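Mll2253 protein (Mesorhizobium loti, PDB 3Q63) is of unknown function but belongs to the AHA1 family, whose helix-grip (Bet v 1-like) fold often binds small hydrophobic ligands or partner proteins. Local coordinates at residues Glu22-Trp25 against Arg26-Gln30. Sequence-based numbering, arbitrary orientation.
Sequences EKLW and RALTQ
Arg26 folds back along helix 21-29 toward Glu22, one turn earlier. Arg26 N donates to Glu22 O at 3.1 Å, and the side chain, bent at chi3 (-86°), lays its guanidinium over the same carbonyl, with Glu22 O 3.1 Å from Arg26 CZ and above the middle of the flat group. The N-H groups of the guanidinium are badly angled for bonding to this oxygen, and the charged ends make no salt bridge, Glu22 OE2 lying 5.5 Å from Arg26 NH2, though they may attract weakly. Ala27 N bonds in turn to Lys23 O, while its methyl group packs against Leu135 and Leu139 of the long helix 118-141. Leu28 N bonds to Leu24 O, and Leu24 CD2 meets Leu28 CD1 at 3.6 Å; both leucines also touch Leu97, so this face joins the helix to strand 92-100 as well. Thr29 OG1 donates to Trp25 O at 2.8 Å from above the carbonyl plane, the usual i to i-4 bond of a helical threonine. With chi1 at 58° setting OG1 there, Thr29 CG2 lies over one face of the Trp25 indole, 3.9 Å from the six-membered ring's centroid, a CH-pi contact. The hydroxyl thus supplements weak bonds from Leu28 N and Thr29 N at Trp25 O, while Thr29 N also bonds to Arg26 O, consistent with a last turn tightening toward i to i-3 bonding.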
loop_
_atom_site.group_PDB
_atom_site.type_symbol
_atom_site.label_atom_id
_atom_site.label_comp_id
_atom_site.label_asym_id
_atom_site.label_seq_id
_atom_site.Cartn_x
_atom_site.Cartn_y
_atom_site.Cartn_z
ATOM N N GLU B 22 -17.500 -21.526 -3.132
ATOM C CA GLU B 22 -18.446 -20.504 -2.675
ATOM C C GLU B 22 -17.881 -19.575 -1.604
ATOM O O GLU B 22 -18.132 -18.369 -1.620
ATOM C CB GLU B 22 -19.727 -21.155 -2.147
ATOM C CG GLU B 22 -20.491 -21.901 -3.209
ATOM C CD GLU B 22 -19.817 -23.203 -3.585
ATOM O OE1 GLU B 22 -19.991 -23.652 -4.744
ATOM O OE2 GLU B 22 -19.126 -23.782 -2.713
ATOM N N LYS B 23 -17.132 -20.151 -0.671
ATOM C CA LYS B 23 -16.517 -19.398 0.412
ATOM C C LYS B 23 -15.427 -18.488 -0.158
ATOM O O LYS B 23 -15.353 -17.305 0.171
ATOM C CB LYS B 23 -15.918 -20.375 1.426
ATOM C CG LYS B 23 -15.119 -19.750 2.547
ATOM C CD LYS B 23 -15.982 -19.506 3.766
ATOM C CE LYS B 23 -15.300 -20.029 5.023
ATOM N NZ LYS B 23 -15.142 -21.514 4.954
ATOM N N LEU B 24 -14.587 -19.051 -1.016
ATOM C CA LEU B 24 -13.518 -18.283 -1.645
ATOM C C LEU B 24 -14.157 -17.138 -2.431
ATOM O O LEU B 24 -13.736 -15.990 -2.326
ATOM C CB LEU B 24 -12.718 -19.175 -2.604
ATOM C CG LEU B 24 -11.216 -18.933 -2.776
ATOM C CD1 LEU B 24 -10.756 -19.616 -4.050
ATOM C CD2 LEU B 24 -10.902 -17.436 -2.844
ATOM N N TRP B 25 -15.191 -17.457 -3.210
ATOM C CA TRP B 25 -15.868 -16.454 -4.023
ATOM C C TRP B 25 -16.341 -15.255 -3.213
ATOM O O TRP B 25 -16.198 -14.109 -3.652
ATOM C CB TRP B 25 -17.060 -17.068 -4.766
ATOM C CG TRP B 25 -17.784 -16.069 -5.632
ATOM C CD1 TRP B 25 -18.969 -15.444 -5.354
ATOM C CD2 TRP B 25 -17.350 -15.556 -6.898
ATOM N NE1 TRP B 25 -19.298 -14.578 -6.368
ATOM C CE2 TRP B 25 -18.323 -14.627 -7.329
ATOM C CE3 TRP B 25 -16.233 -15.792 -7.711
ATOM C CZ2 TRP B 25 -18.215 -13.935 -8.538
ATOM C CZ3 TRP B 25 -16.128 -15.100 -8.915
ATOM C CH2 TRP B 25 -17.113 -14.186 -9.314
ATOM N N ARG B 26 -16.907 -15.516 -2.040
ATOM C CA ARG B 26 -17.389 -14.445 -1.174
ATOM C C ARG B 26 -16.250 -13.558 -0.701
ATOM O O ARG B 26 -16.367 -12.330 -0.700
ATOM C CB ARG B 26 -18.138 -15.026 0.032
ATOM C CG ARG B 26 -19.604 -15.340 -0.262
ATOM C CD ARG B 26 -20.327 -15.874 0.966
ATOM N NE ARG B 26 -20.169 -17.318 1.116
ATOM C CZ ARG B 26 -20.646 -18.216 0.256
ATOM N NH1 ARG B 26 -21.316 -17.824 -0.822
ATOM N NH2 ARG B 26 -20.460 -19.508 0.476
ATOM N N ALA B 27 -15.141 -14.176 -0.312
ATOM C CA ALA B 27 -13.990 -13.410 0.156
ATOM C C ALA B 27 -13.423 -12.521 -0.954
ATOM O O ALA B 27 -12.791 -11.503 -0.679
ATOM C CB ALA B 27 -12.909 -14.356 0.678
ATOM N N LEU B 28 -13.652 -12.903 -2.207
ATOM C CA LEU B 28 -13.150 -12.136 -3.350
ATOM C C LEU B 28 -14.127 -11.073 -3.862
ATOM O O LEU B 28 -13.736 -10.169 -4.599
ATOM C CB LEU B 28 -12.822 -13.082 -4.511
ATOM C CG LEU B 28 -11.684 -14.085 -4.314
ATOM C CD1 LEU B 28 -11.697 -15.107 -5.428
ATOM C CD2 LEU B 28 -10.358 -13.348 -4.261
ATOM N N THR B 29 -15.392 -11.186 -3.465
ATOM C CA THR B 29 -16.429 -10.275 -3.930
ATOM C C THR B 29 -17.154 -9.465 -2.852
ATOM O O THR B 29 -18.005 -8.641 -3.167
ATOM C CB THR B 29 -17.487 -11.051 -4.734
ATOM O OG1 THR B 29 -18.044 -12.082 -3.911
ATOM C CG2 THR B 29 -16.855 -11.683 -5.973
ATOM N N GLN B 30 -16.826 -9.702 -1.587
ATOM C CA GLN B 30 -17.463 -8.976 -0.489
ATOM C C GLN B 30 -16.534 -7.879 0.007
ATOM O O GLN B 30 -15.452 -8.161 0.513
ATOM C CB GLN B 30 -17.767 -9.929 0.657
ATOM C CG GLN B 30 -18.753 -11.019 0.306
ATOM C CD GLN B 30 -20.144 -10.693 0.766
ATOM O OE1 GLN B 30 -20.762 -9.735 0.296
ATOM N NE2 GLN B 30 -20.652 -11.482 1.703
#